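Benzoylformate Decarboxylase (Polynucleobacter necessarius, PDB 4K9Q) probably decarboxylates benzoylformate, as a member of the thiamine diphosphate enzyme family that carries thiamine diphosphate and a magnesium ion. Local coordinates at residues A191-A196 / T291-S296; P364-L369 / S417-P422; M340-R345 / V355-K360; R2-I7 / K165-V170. One frame throughout, in Å; residues are numbered along the deposited sequence. Where two conformers were deposited one is given.

Contact 1: A191-A196 / T291-S296; sequences AQRITA and TLLQVS
Arg193 and Leu293 form the centre of a helix-on-sheet contact in the central domain, where helix 184-196 packs on strand 291-296 of a parallel six-stranded, Rossmann-like sheet. The short axes approach to 10.3 Å and run 137° apart in direction, so the helix runs obliquely against the direction of the strand.

In the first shell, the guanidinium of Arg193 lies over the Leu293 side chain: methyl CD2 of Leu293 sits beneath one face, offset toward the rim, 3.6 Å from Arg193 NH1. The other methyl, CD1, turns to the helix and meets Ile194 CG1 at 4.0 Å. Bends at chi2 (-89°) and chi3 carry the guanidinium toward Thr291. At its edge, Arg193 NH2 donates to Thr291 OG1 over 2.9 Å, with the acceptor near the guanidinium plane and an N-H...O angle of 148°. The same nitrogen also gives a hydrogen to water 1, at 2.7 Å from Arg193 NH2, and this water donates in turn to the carbonyl O of Leu292. The NH2 group is therefore gripped twice, once by a side chain and once, through water, by the backbone of the strand.

In the second shell, Leu266 of strand 266-270 and Phe220 and Leu224 of helix 214-224 complete the apolar packing around Ile194. The remaining terminal nitrogen, Arg193 NH1, makes a salt bridge to OD2 of Asp309, at the start of the neighbouring strand 309-312.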
loop_
_atom_site.group_PDB
_atom_site.type_symbol
_atom_site.label_atom_id
_atom_site.label_comp_id
_atom_site.label_asym_id
_atom_site.label_seq_id
_atom_site.Cartn_x
_atom_site.Cartn_y
_atom_site.Cartn_z
ATOM N N ALA A 191 34.859 -9.803 -18.192
ATOM C CA ALA A 191 36.313 -9.942 -18.264
ATOM C C ALA A 191 36.804 -9.707 -19.690
ATOM O O ALA A 191 37.818 -9.045 -19.905
ATOM C CB ALA A 191 36.739 -11.315 -17.769
ATOM N N GLN A 192 36.072 -10.235 -20.663
ATOM C CA GLN A 192 36.425 -10.031 -22.065
ATOM C C GLN A 192 36.413 -8.546 -22.428
ATOM O O GLN A 192 37.322 -8.054 -23.104
ATOM C CB GLN A 192 35.478 -10.804 -22.981
ATOM C CG GLN A 192 35.656 -12.314 -22.928
ATOM C CD GLN A 192 34.559 -13.064 -23.674
ATOM O OE1 GLN A 192 33.643 -12.462 -24.238
ATOM N NE2 GLN A 192 34.652 -14.390 -23.678
ATOM N N ARG A 193 35.377 -7.834 -21.989
ATOM C CA ARG A 193 35.285 -6.394 -22.248
ATOM C C ARG A 193 36.471 -5.679 -21.629
ATOM O O ARG A 193 37.099 -4.828 -22.260
ATOM C CB ARG A 193 33.978 -5.817 -21.692
ATOM C CG ARG A 193 32.731 -6.328 -22.386
ATOM C CD ARG A 193 32.362 -5.460 -23.571
ATOM N NE ARG A 193 31.979 -4.108 -23.161
ATOM C CZ ARG A 193 30.779 -3.785 -22.686
ATOM N NH1 ARG A 193 29.844 -4.720 -22.552
ATOM N NH2 ARG A 193 30.515 -2.532 -22.335
ATOM N N ILE A 194 36.784 -6.028 -20.387
ATOM C CA ILE A 194 37.869 -5.362 -19.674
ATOM C C ILE A 194 39.216 -5.620 -20.352
ATOM O O ILE A 194 40.005 -4.700 -20.563
ATOM C CB ILE A 194 37.925 -5.800 -18.198
ATOM C CG1 ILE A 194 36.677 -5.302 -17.465
ATOM C CG2 ILE A 194 39.184 -5.270 -17.536
ATOM C CD1 ILE A 194 36.501 -5.902 -16.082
ATOM N N THR A 195 39.457 -6.876 -20.708
ATOM C CA THR A 195 40.707 -7.269 -21.348
ATOM C C THR A 195 40.904 -6.543 -22.677
ATOM O O THR A 195 42.021 -6.154 -23.023
ATOM C CB THR A 195 40.758 -8.803 -21.560
ATOM O OG1 THR A 195 40.806 -9.450 -20.282
ATOM C CG2 THR A 195 41.984 -9.196 -22.359
ATOM N N ALA A 196 39.814 -6.340 -23.408
ATOM C CA ALA A 196 39.875 -5.688 -24.719
ATOM C C ALA A 196 39.992 -4.165 -24.654
ATOM O O ALA A 196 40.388 -3.527 -25.635
ATOM C CB ALA A 196 38.672 -6.072 -25.548
ATOM N N THR A 291 31.669 2.979 -22.880
ATOM C CA THR A 291 30.590 2.083 -22.466
ATOM C C THR A 291 30.846 1.766 -21.001
ATOM O O THR A 291 31.937 2.033 -20.489
ATOM C CB THR A 291 30.540 0.782 -23.284
ATOM O OG1 THR A 291 31.717 0.005 -23.035
ATOM C CG2 THR A 291 30.427 1.094 -24.781
ATOM N N LEU A 292 29.848 1.209 -20.327
ATOM C CA LEU A 292 29.938 0.996 -18.885
ATOM C C LEU A 292 29.527 -0.413 -18.465
ATOM O O LEU A 292 28.579 -0.987 -19.015
ATOM C CB LEU A 292 29.082 2.044 -18.156
ATOM C CG LEU A 292 29.014 2.018 -16.624
ATOM C CD1 LEU A 292 28.855 3.439 -16.046
ATOM C CD2 LEU A 292 27.872 1.122 -16.172
ATOM N N LEU A 293 30.246 -0.955 -17.479
ATOM C CA LEU A 293 29.851 -2.195 -16.816
ATOM C C LEU A 293 29.494 -1.855 -15.373
ATOM O O LEU A 293 30.135 -0.988 -14.769
ATOM C CB LEU A 293 30.997 -3.209 -16.817
ATOM C CG LEU A 293 31.594 -3.538 -18.184
ATOM C CD1 LEU A 293 32.779 -4.473 -18.037
ATOM C CD2 LEU A 293 30.537 -4.147 -19.075
ATOM N N GLN A 294 28.484 -2.536 -14.829
ATOM C CA GLN A 294 28.064 -2.336 -13.436
ATOM C C GLN A 294 27.917 -3.669 -12.697
ATOM O O GLN A 294 27.319 -4.600 -13.223
ATOM C CB GLN A 294 26.712 -1.607 -13.378
ATOM C CG GLN A 294 26.254 -1.311 -11.940
ATOM C CD GLN A 294 24.830 -0.791 -11.852
ATOM O OE1 GLN A 294 24.079 -0.831 -12.825
ATOM N NE2 GLN A 294 24.457 -0.283 -10.677
ATOM N N VAL A 295 28.449 -3.748 -11.478
ATOM C CA VAL A 295 28.183 -4.868 -10.567
ATOM C C VAL A 295 27.584 -4.279 -9.296
ATOM O O VAL A 295 28.147 -3.334 -8.734
ATOM C CB VAL A 295 29.489 -5.605 -10.183
ATOM C CG1 VAL A 295 29.246 -6.622 -9.057
ATOM C CG2 VAL A 295 30.108 -6.278 -11.404
ATOM N N SER A 296 26.432 -4.792 -8.871
ATOM C CA SER A 296 25.838 -4.397 -7.596
ATOM C C SER A 296 25.277 -5.647 -6.944
ATOM O O SER A 296 24.894 -6.586 -7.645
ATOM C CB SER A 296 24.721 -3.368 -7.802
ATOM O OG SER A 296 24.050 -3.086 -6.579
HETATM O O HOH W 1 28.125 -1.322 -21.884
#

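Contact 2: P364-L369 / S417-P422; sequences PKEIVL and SGRNRP
Val368 N donates to Pro422 O over 2.9 Å in a nearly linear bond (179°), bringing the two segments together just where Ile367 and Arg421 have their CA atoms 5.1 Å apart.

Two arginines of 417-422 pile up beside this bond. The guanidinium of Arg421 is sandwiched: NH1 of Arg419 lies over the centre of one face and Val368 CG2, 3.5 Å from Arg421 CZ, over that of the other. A bend at chi3 (-68°) lays the Arg421 guanidinium across Val368 CG2. Carboxylates probably offset the paired charges. Glu366 OE1 accepts from Arg419 NH2 at 2.9 Å in a salt bridge, met from well above the carboxylate plane (68° out of it), while the bond from Arg419 NE to Glu366 OE2 is weak at 3.4 Å. Arg421 NE bridges to Glu414 of helix 403-417, and its NH1 reaches both Asp390 O and water 3, which donates to Ile367 O. Ile367 CG2 touches Pro422 CG at 4.0 Å.

The pairing lies at the entrance to adjacent parallel strands 368-372 and 423-428 of the C-terminal domain, extended by a backbone bond between Val368 and Val424, with helix 403-417 flanking Val368 and Leu512 of helix 501-513 against Pro422.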
loop_
_atom_site.group_PDB
_atom_site.type_symbol
_atom_site.label_atom_id
_atom_site.label_comp_id
_atom_site.label_asym_id
_atom_site.label_seq_id
_atom_site.Cartn_x
_atom_site.Cartn_y
_atom_site.Cartn_z
ATOM N N PRO A 364 45.182 9.578 16.569
ATOM C CA PRO A 364 45.937 8.326 16.590
ATOM C C PRO A 364 45.759 7.570 15.280
ATOM O O PRO A 364 44.850 7.871 14.491
ATOM C CB PRO A 364 45.314 7.557 17.761
ATOM C CG PRO A 364 43.978 8.147 17.950
ATOM C CD PRO A 364 44.092 9.592 17.557
ATOM N N LYS A 365 46.617 6.585 15.044
ATOM C CA LYS A 365 46.539 5.814 13.810
ATOM C C LYS A 365 45.184 5.120 13.658
ATOM O O LYS A 365 44.638 5.068 12.564
ATOM C CB LYS A 365 47.680 4.805 13.732
ATOM N N GLU A 366 44.635 4.602 14.756
ATOM C CA GLU A 366 43.359 3.896 14.681
ATOM C C GLU A 366 42.181 4.645 15.311
ATOM O O GLU A 366 42.022 4.670 16.536
ATOM C CB GLU A 366 43.480 2.502 15.286
ATOM C CG GLU A 366 44.341 1.566 14.469
ATOM C CD GLU A 366 43.963 0.120 14.679
ATOM O OE1 GLU A 366 44.239 -0.694 13.774
ATOM O OE2 GLU A 366 43.378 -0.203 15.740
ATOM N N ILE A 367 41.361 5.248 14.452
ATOM C CA ILE A 367 40.111 5.871 14.871
ATOM C C ILE A 367 38.998 5.388 13.951
ATOM O O ILE A 367 39.260 4.794 12.901
ATOM C CB ILE A 367 40.169 7.427 14.804
ATOM C CG1 ILE A 367 40.341 7.913 13.360
ATOM C CG2 ILE A 367 41.277 7.969 15.685
ATOM C CD1 ILE A 367 40.164 9.422 13.207
ATOM N N VAL A 368 37.758 5.603 14.371
ATOM C CA VAL A 368 36.617 5.497 13.468
ATOM C C VAL A 368 36.221 6.934 13.169
ATOM O O VAL A 368 36.191 7.762 14.076
ATOM C CB VAL A 368 35.455 4.741 14.120
ATOM C CG1 VAL A 368 34.205 4.827 13.247
ATOM C CG2 VAL A 368 35.841 3.274 14.357
ATOM N N LEU A 369 35.969 7.245 11.898
ATOM C CA LEU A 369 35.615 8.604 11.499
ATOM C C LEU A 369 34.204 8.603 10.928
ATOM O O LEU A 369 33.903 7.834 10.017
ATOM C CB LEU A 369 36.592 9.131 10.442
ATOM C CG LEU A 369 36.319 10.582 10.032
ATOM C CD1 LEU A 369 36.626 11.508 11.177
ATOM C CD2 LEU A 369 37.152 10.966 8.808
ATOM N N SER A 417 33.539 -5.717 19.909
ATOM C CA SER A 417 34.651 -6.379 19.239
ATOM C C SER A 417 35.870 -6.386 20.146
ATOM O O SER A 417 36.692 -7.303 20.101
ATOM C CB SER A 417 34.994 -5.674 17.930
ATOM O OG SER A 417 35.681 -4.470 18.185
ATOM N N GLY A 418 35.973 -5.354 20.971
ATOM C CA GLY A 418 37.093 -5.210 21.875
ATOM C C GLY A 418 38.202 -4.344 21.314
ATOM O O GLY A 418 39.191 -4.094 21.995
ATOM N N ARG A 419 38.039 -3.875 20.080
ATOM C CA ARG A 419 39.061 -3.065 19.433
ATOM C C ARG A 419 39.188 -1.682 20.075
ATOM O O ARG A 419 40.288 -1.120 20.183
ATOM C CB ARG A 419 38.764 -2.943 17.944
ATOM C CG ARG A 419 39.919 -2.432 17.137
ATOM C CD ARG A 419 39.630 -2.619 15.665
ATOM N NE ARG A 419 40.630 -1.956 14.846
ATOM C CZ ARG A 419 40.532 -1.821 13.530
ATOM N NH1 ARG A 419 39.478 -2.314 12.903
ATOM N NH2 ARG A 419 41.484 -1.197 12.847
ATOM N N ASN A 420 38.052 -1.139 20.500
ATOM C CA ASN A 420 38.008 0.090 21.291
ATOM C C ASN A 420 38.626 1.346 20.680
ATOM O O ASN A 420 39.191 2.178 21.391
ATOM C CB ASN A 420 38.545 -0.161 22.705
ATOM C CG ASN A 420 37.562 -0.948 23.542
ATOM O OD1 ASN A 420 36.475 -0.458 23.850
ATOM N ND2 ASN A 420 37.924 -2.177 23.901
ATOM N N ARG A 421 38.484 1.508 19.371
ATOM C CA ARG A 421 38.898 2.746 18.732
ATOM C C ARG A 421 37.943 3.875 19.123
ATOM O O ARG A 421 36.740 3.650 19.243
ATOM C CB ARG A 421 38.876 2.586 17.211
ATOM C CG ARG A 421 39.882 1.587 16.676
ATOM C CD ARG A 421 39.676 1.378 15.182
ATOM N NE ARG A 421 38.413 0.700 14.910
ATOM C CZ ARG A 421 37.890 0.557 13.699
ATOM N NH1 ARG A 421 38.522 1.057 12.650
ATOM N NH2 ARG A 421 36.736 -0.082 13.533
ATOM N N PRO A 422 38.469 5.096 19.308
ATOM C CA PRO A 422 37.569 6.236 19.518
ATOM C C PRO A 422 36.790 6.538 18.240
ATOM O O PRO A 422 37.323 6.336 17.150
ATOM C CB PRO A 422 38.523 7.387 19.850
ATOM C CG PRO A 422 39.825 6.991 19.244
ATOM C CD PRO A 422 39.889 5.489 19.341
HETATM O O HOH W 2 42.457 0.073 18.853
HETATM O O HOH W 3 40.979 2.677 12.024
#

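Contact 3: M340-R345 / V355-K360; sequences MTKEDR and VLEVLK
The guanidinium of Arg345 has Val358 CG2 over one face, 3.7 Å from Arg345 NH1, and at its edge Glu357 OE1 together with waters 4 and 5. The carboxylate of Glu357 stands nearly perpendicular to it, the two planes being 77° apart, and the direct salt bridge from Arg345 NH2 to Glu357 OE1 is weak at 3.4 Å. Arg345 NH1 has its stronger ionic partner in Glu361 of helix 352-361.

Water therefore does much of the coupling. Water 5 accepts from Arg345 NE and donates to both Glu343 O and Glu357 OE1. Water 4 accepts from Lys342 NZ and donates to Glu357 OE1, so that oxygen gathers two water bonds besides the arginine.

The other oxygen faces the loop backbone: Glu343 N donates to Glu357 OE2 over 2.8 Å at 169°, meeting the syn lone pair of that oxygen. His353 ND1, one turn earlier on the helix, is hydrogen-bonded to the same oxygen and fixes the carboxylate from its own side. Extended beyond CG, the Glu357 chain is also flanked by Met340, whose SD lies 4.1 Å from Glu357 CG. With both oxygens so supplied, this buried carboxylate is probably kept ionised.

Structurally this is a linker packed along a helix: after loop 340-345 the chain turns and helix 352-361 runs back alongside it, leading into the parallel sheet of the C-terminal thiamine diphosphate domain.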
loop_
_atom_site.group_PDB
_atom_site.type_symbol
_atom_site.label_atom_id
_atom_site.label_comp_id
_atom_site.label_asym_id
_atom_site.label_seq_id
_atom_site.Cartn_x
_atom_site.Cartn_y
_atom_site.Cartn_z
ATOM N N MET A 340 47.701 16.584 0.106
ATOM C CA MET A 340 46.825 17.445 0.875
ATOM C C MET A 340 47.364 18.865 0.831
ATOM O O MET A 340 48.571 19.082 0.998
ATOM C CB MET A 340 46.757 16.953 2.319
ATOM C CG MET A 340 45.842 17.780 3.211
ATOM S SD MET A 340 46.125 17.426 4.944
ATOM C CE MET A 340 47.711 18.217 5.214
ATOM N N THR A 341 46.476 19.821 0.575
ATOM C CA THR A 341 46.840 21.237 0.642
ATOM C C THR A 341 46.939 21.702 2.091
ATOM O O THR A 341 46.488 21.006 3.003
ATOM C CB THR A 341 45.820 22.124 -0.100
ATOM O OG1 THR A 341 44.540 22.025 0.536
ATOM C CG2 THR A 341 45.707 21.708 -1.565
ATOM N N LYS A 342 47.548 22.870 2.299
ATOM C CA LYS A 342 47.747 23.419 3.635
ATOM C C LYS A 342 47.031 24.763 3.734
ATOM O O LYS A 342 47.403 25.729 3.062
ATOM C CB LYS A 342 49.245 23.587 3.933
ATOM C CG LYS A 342 50.054 22.286 3.918
ATOM C CD LYS A 342 49.897 21.509 5.210
ATOM C CE LYS A 342 50.719 20.222 5.185
ATOM N NZ LYS A 342 50.673 19.494 6.489
ATOM N N GLU A 343 45.991 24.815 4.559
ATOM C CA GLU A 343 45.173 26.013 4.703
ATOM C C GLU A 343 45.920 27.065 5.527
ATOM O O GLU A 343 46.816 26.738 6.303
ATOM C CB GLU A 343 43.836 25.643 5.370
ATOM C CG GLU A 343 42.853 26.790 5.592
ATOM C CD GLU A 343 42.429 27.475 4.302
ATOM O OE1 GLU A 343 43.119 28.431 3.880
ATOM O OE2 GLU A 343 41.395 27.070 3.718
ATOM N N ASP A 344 45.544 28.326 5.335
ATOM C CA ASP A 344 46.082 29.443 6.108
ATOM C C ASP A 344 45.550 29.409 7.543
ATOM O O ASP A 344 44.390 29.740 7.791
ATOM C CB ASP A 344 45.692 30.759 5.425
ATOM C CG ASP A 344 46.344 31.972 6.060
ATOM O OD1 ASP A 344 46.907 31.853 7.171
ATOM O OD2 ASP A 344 46.266 33.055 5.449
ATOM N N ARG A 345 46.400 29.014 8.487
ATOM C CA ARG A 345 45.987 28.877 9.879
ATOM C C ARG A 345 45.949 30.208 10.603
ATOM O O ARG A 345 45.512 30.284 11.755
ATOM C CB ARG A 345 46.911 27.914 10.624
ATOM C CG ARG A 345 46.893 26.519 10.039
ATOM C CD ARG A 345 47.595 25.531 10.924
ATOM N NE ARG A 345 47.711 24.246 10.248
ATOM C CZ ARG A 345 47.992 23.103 10.861
ATOM N NH1 ARG A 345 48.176 23.082 12.172
ATOM N NH2 ARG A 345 48.087 21.982 10.156
ATOM N N VAL A 355 40.879 23.514 10.501
ATOM C CA VAL A 355 40.317 22.756 11.615
ATOM C C VAL A 355 40.524 21.258 11.372
ATOM O O VAL A 355 40.992 20.530 12.253
ATOM C CB VAL A 355 38.815 23.069 11.821
ATOM C CG1 VAL A 355 38.199 22.127 12.862
ATOM C CG2 VAL A 355 38.638 24.522 12.247
ATOM N N LEU A 356 40.190 20.806 10.168
ATOM C CA LEU A 356 40.358 19.401 9.811
ATOM C C LEU A 356 41.818 18.948 9.887
ATOM O O LEU A 356 42.109 17.868 10.406
ATOM C CB LEU A 356 39.783 19.129 8.425
ATOM C CG LEU A 356 38.259 19.199 8.322
ATOM C CD1 LEU A 356 37.863 19.379 6.879
ATOM C CD2 LEU A 356 37.600 17.955 8.949
ATOM N N GLU A 357 42.731 19.770 9.374
ATOM C CA GLU A 357 44.163 19.472 9.462
ATOM C C GLU A 357 44.628 19.295 10.902
ATOM O O GLU A 357 45.422 18.400 11.196
ATOM C CB GLU A 357 44.987 20.576 8.810
ATOM C CG GLU A 357 44.905 20.618 7.295
ATOM C CD GLU A 357 45.661 21.807 6.747
ATOM O OE1 GLU A 357 46.880 21.889 7.012
ATOM O OE2 GLU A 357 45.040 22.668 6.082
ATOM N N VAL A 358 44.148 20.158 11.795
ATOM C CA VAL A 358 44.495 20.059 13.214
ATOM C C VAL A 358 43.986 18.748 13.820
ATOM O O VAL A 358 44.677 18.090 14.598
ATOM C CB VAL A 358 43.984 21.280 14.007
ATOM C CG1 VAL A 358 44.156 21.062 15.503
ATOM C CG2 VAL A 358 44.737 22.520 13.553
ATOM N N LEU A 359 42.777 18.347 13.446
ATOM C CA LEU A 359 42.258 17.079 13.939
ATOM C C LEU A 359 43.091 15.914 13.399
ATOM O O LEU A 359 43.490 15.027 14.152
ATOM C CB LEU A 359 40.796 16.909 13.545
ATOM C CG LEU A 359 39.808 17.903 14.130
ATOM C CD1 LEU A 359 38.421 17.613 13.575
ATOM C CD2 LEU A 359 39.808 17.797 15.644
ATOM N N LYS A 360 43.366 15.933 12.100
ATOM C CA LYS A 360 44.124 14.856 11.470
ATOM C C LYS A 360 45.513 14.686 12.108
ATOM O O LYS A 360 45.898 13.576 12.499
ATOM C CB LYS A 360 44.220 15.097 9.956
ATOM C CG LYS A 360 45.123 14.139 9.211
ATOM C CD LYS A 360 44.619 12.714 9.286
ATOM C CE LYS A 360 45.631 11.756 8.670
ATOM N NZ LYS A 360 45.107 10.372 8.561
HETATM O O HOH W 4 48.496 19.748 7.917
HETATM O O HOH W 5 47.706 24.354 7.374
#

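Contact 4: R2-I7 / K165-V170; sequences RTVKEI and KLIPEV
Arg2 and Ile167 form an antiparallel hydrogen-bonded pair, the heart of a two-stranded sheet between 2-3 and 166-167. Ile167 N donates to Arg2 O over 2.9 Å, nearly straight at 170°, and Arg2 N returns a longer bond to Ile167 O at 3.1 Å, approaching in the carbonyl plane. Next along, Thr3 and Leu166 are a non-hydrogen-bonded pair, and a third backbone bond, from Val4 N to Lys165 O at 2.9 Å, links the start of helix 4-15 to the loop. That carbonyl also meets Thr3 CA at 3.1 Å in a CA-H...O contact.

Helix capping is the second kind. Thr3 is the N-cap: its OG1, placed between the backbone N and the carbonyl carbon (chi1 61°), accepts from Glu6 N at 3.0 Å. The strand thus passes straight into a capped helix.

Apolar packing comes from the helix side. Ile7 CD1 presses on Ile167 CG1 at 3.5 Å, tighter than usual for carbons, and Val4 CG2 meets Ile167 CG2 at 3.7 Å, while Pro136 of helix 135-147 touches both isoleucines. On the Thr3 and Leu166 face, Thr3 CG2 meets Leu166 CD2 at 4.0 Å.

Charged groups contribute less. Glu169 slides past Ile7 in the opposite direction, its carboxylate near the Arg2 side chain. Arg2 NE instead makes a salt bridge, with a weak hydrogen bond, to Glu6 OE2 on its own segment.

Backbone bonds with branched aliphatic packing thus carry this contact; no salt bridge joins the segments, and the two deposited conformers of Arg2 are consistent with a loosely held side chain.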
loop_
_atom_site.group_PDB
_atom_site.type_symbol
_atom_site.label_atom_id
_atom_site.label_comp_id
_atom_site.label_asym_id
_atom_site.label_seq_id
_atom_site.Cartn_x
_atom_site.Cartn_y
_atom_site.Cartn_z
ATOM N N ARG A 2 6.199 -23.704 26.477
ATOM C CA ARG A 2 6.831 -22.565 27.125
ATOM C C ARG A 2 6.167 -21.279 26.645
ATOM O O ARG A 2 5.370 -21.307 25.712
ATOM C CB ARG A 2 8.335 -22.546 26.844
ATOM C CG ARG A 2 9.113 -23.554 27.675
ATOM C CD ARG A 2 10.614 -23.419 27.491
ATOM N NE ARG A 2 11.323 -23.838 28.698
ATOM C CZ ARG A 2 11.773 -25.068 28.920
ATOM N NH1 ARG A 2 12.400 -25.346 30.058
ATOM N NH2 ARG A 2 11.596 -26.019 28.007
ATOM N N THR A 3 6.478 -20.152 27.283
ATOM C CA THR A 3 5.872 -18.896 26.843
ATOM C C THR A 3 6.485 -18.463 25.519
ATOM O O THR A 3 7.639 -18.770 25.225
ATOM C CB THR A 3 6.074 -17.743 27.844
ATOM O OG1 THR A 3 7.475 -17.484 28.002
ATOM C CG2 THR A 3 5.452 -18.081 29.197
ATOM N N VAL A 4 5.699 -17.746 24.728
ATOM C CA VAL A 4 6.203 -17.114 23.517
ATOM C C VAL A 4 7.504 -16.359 23.822
ATOM O O VAL A 4 8.482 -16.451 23.081
ATOM C CB VAL A 4 5.156 -16.141 22.941
ATOM C CG1 VAL A 4 5.766 -15.296 21.811
ATOM C CG2 VAL A 4 3.895 -16.888 22.487
ATOM N N LYS A 5 7.530 -15.624 24.932
ATOM C CA LYS A 5 8.715 -14.844 25.276
ATOM C C LYS A 5 9.951 -15.733 25.491
ATOM O O LYS A 5 11.023 -15.464 24.938
ATOM C CB LYS A 5 8.460 -13.958 26.503
ATOM C CG LYS A 5 9.641 -13.046 26.850
ATOM C CD LYS A 5 9.243 -11.938 27.817
ATOM C CE LYS A 5 8.892 -12.473 29.199
ATOM N NZ LYS A 5 10.084 -12.945 29.953
ATOM N N GLU A 6 9.802 -16.796 26.277
ATOM C CA GLU A 6 10.951 -17.654 26.554
ATOM C C GLU A 6 11.496 -18.288 25.268
ATOM O O GLU A 6 12.703 -18.314 25.041
ATOM C CB GLU A 6 10.623 -18.733 27.593
ATOM C CG GLU A 6 11.870 -19.464 28.064
ATOM C CD GLU A 6 11.615 -20.430 29.206
ATOM O OE1 GLU A 6 10.487 -20.455 29.739
ATOM O OE2 GLU A 6 12.555 -21.170 29.565
ATOM N N ILE A 7 10.597 -18.784 24.424
ATOM C CA ILE A 7 10.992 -19.402 23.159
ATOM C C ILE A 7 11.665 -18.403 22.215
ATOM O O ILE A 7 12.643 -18.723 21.541
ATOM C CB ILE A 7 9.781 -20.047 22.484
ATOM C CG1 ILE A 7 9.239 -21.157 23.394
ATOM C CG2 ILE A 7 10.140 -20.570 21.089
ATOM C CD1 ILE A 7 7.864 -21.654 23.003
ATOM N N LYS A 165 1.699 -16.023 26.475
ATOM C CA LYS A 165 0.961 -17.226 26.068
ATOM C C LYS A 165 1.862 -18.463 26.101
ATOM O O LYS A 165 3.002 -18.431 25.632
ATOM C CB LYS A 165 0.360 -17.059 24.665
ATOM C CG LYS A 165 -0.635 -15.897 24.508
ATOM C CD LYS A 165 -1.888 -16.110 25.351
ATOM C CE LYS A 165 -2.977 -15.105 25.002
ATOM N NZ LYS A 165 -2.724 -13.810 25.661
ATOM N N LEU A 166 1.354 -19.552 26.671
ATOM C CA LEU A 166 2.032 -20.842 26.591
ATOM C C LEU A 166 1.747 -21.475 25.246
ATOM O O LEU A 166 0.588 -21.599 24.846
ATOM C CB LEU A 166 1.535 -21.774 27.687
ATOM C CG LEU A 166 2.079 -21.525 29.090
ATOM C CD1 LEU A 166 1.445 -22.517 30.054
ATOM C CD2 LEU A 166 3.593 -21.656 29.096
ATOM N N ILE A 167 2.800 -21.880 24.548
ATOM C CA ILE A 167 2.663 -22.453 23.215
ATOM C C ILE A 167 3.537 -23.697 23.093
ATOM O O ILE A 167 4.489 -23.870 23.857
ATOM C CB ILE A 167 3.057 -21.438 22.111
ATOM C CG1 ILE A 167 4.533 -21.046 22.231
ATOM C CG2 ILE A 167 2.162 -20.197 22.167
ATOM C CD1 ILE A 167 5.100 -20.387 20.969
ATOM N N PRO A 168 3.212 -24.576 22.132
ATOM C CA PRO A 168 4.033 -25.768 21.907
ATOM C C PRO A 168 5.480 -25.400 21.614
ATOM O O PRO A 168 5.754 -24.426 20.906
ATOM C CB PRO A 168 3.388 -26.405 20.672
ATOM C CG PRO A 168 1.973 -25.941 20.712
ATOM C CD PRO A 168 2.044 -24.532 21.237
ATOM N N GLU A 169 6.402 -26.166 22.182
ATOM C CA GLU A 169 7.814 -25.965 21.919
ATOM C C GLU A 169 8.137 -26.507 20.533
ATOM O O GLU A 169 8.253 -27.720 20.343
ATOM C CB GLU A 169 8.662 -26.671 22.981
ATOM C CG GLU A 169 9.362 -25.737 23.954
ATOM C CD GLU A 169 10.539 -25.008 23.330
ATOM O OE1 GLU A 169 11.466 -24.626 24.079
ATOM O OE2 GLU A 169 10.541 -24.813 22.092
ATOM N N VAL A 170 8.250 -25.605 19.563
ATOM C CA VAL A 170 8.630 -25.974 18.204
ATOM C C VAL A 170 9.976 -25.347 17.857
ATOM O O VAL A 170 10.242 -24.186 18.186
ATOM C CB VAL A 170 7.573 -25.535 17.170
ATOM C CG1 VAL A 170 8.059 -25.820 15.756
ATOM C CG2 VAL A 170 6.251 -26.243 17.435
#

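In the fold
From the N terminus, contact 4 closes first and widest: it joins residues 2-7 to 165-170, enclosing the whole parallel sheet of the N-terminal domain. Contact 1 follows, bringing helix 184-196 to strand 291-296 within the central domain. Contact 3 then closes a short turn-back of the linker on helix 352-361, and contact 2 begins just beyond, tying the start of strand 368-372 to the loop before strand 423-428 in the C-terminal domain. All four lie in series, so none encloses or crosses another. Contacts 2 and 3 adjoin in sequence, their centres about 22 Å apart; contacts 3 and 4 lie on opposite sides of the chain's centre, their centres about 59 Å apart.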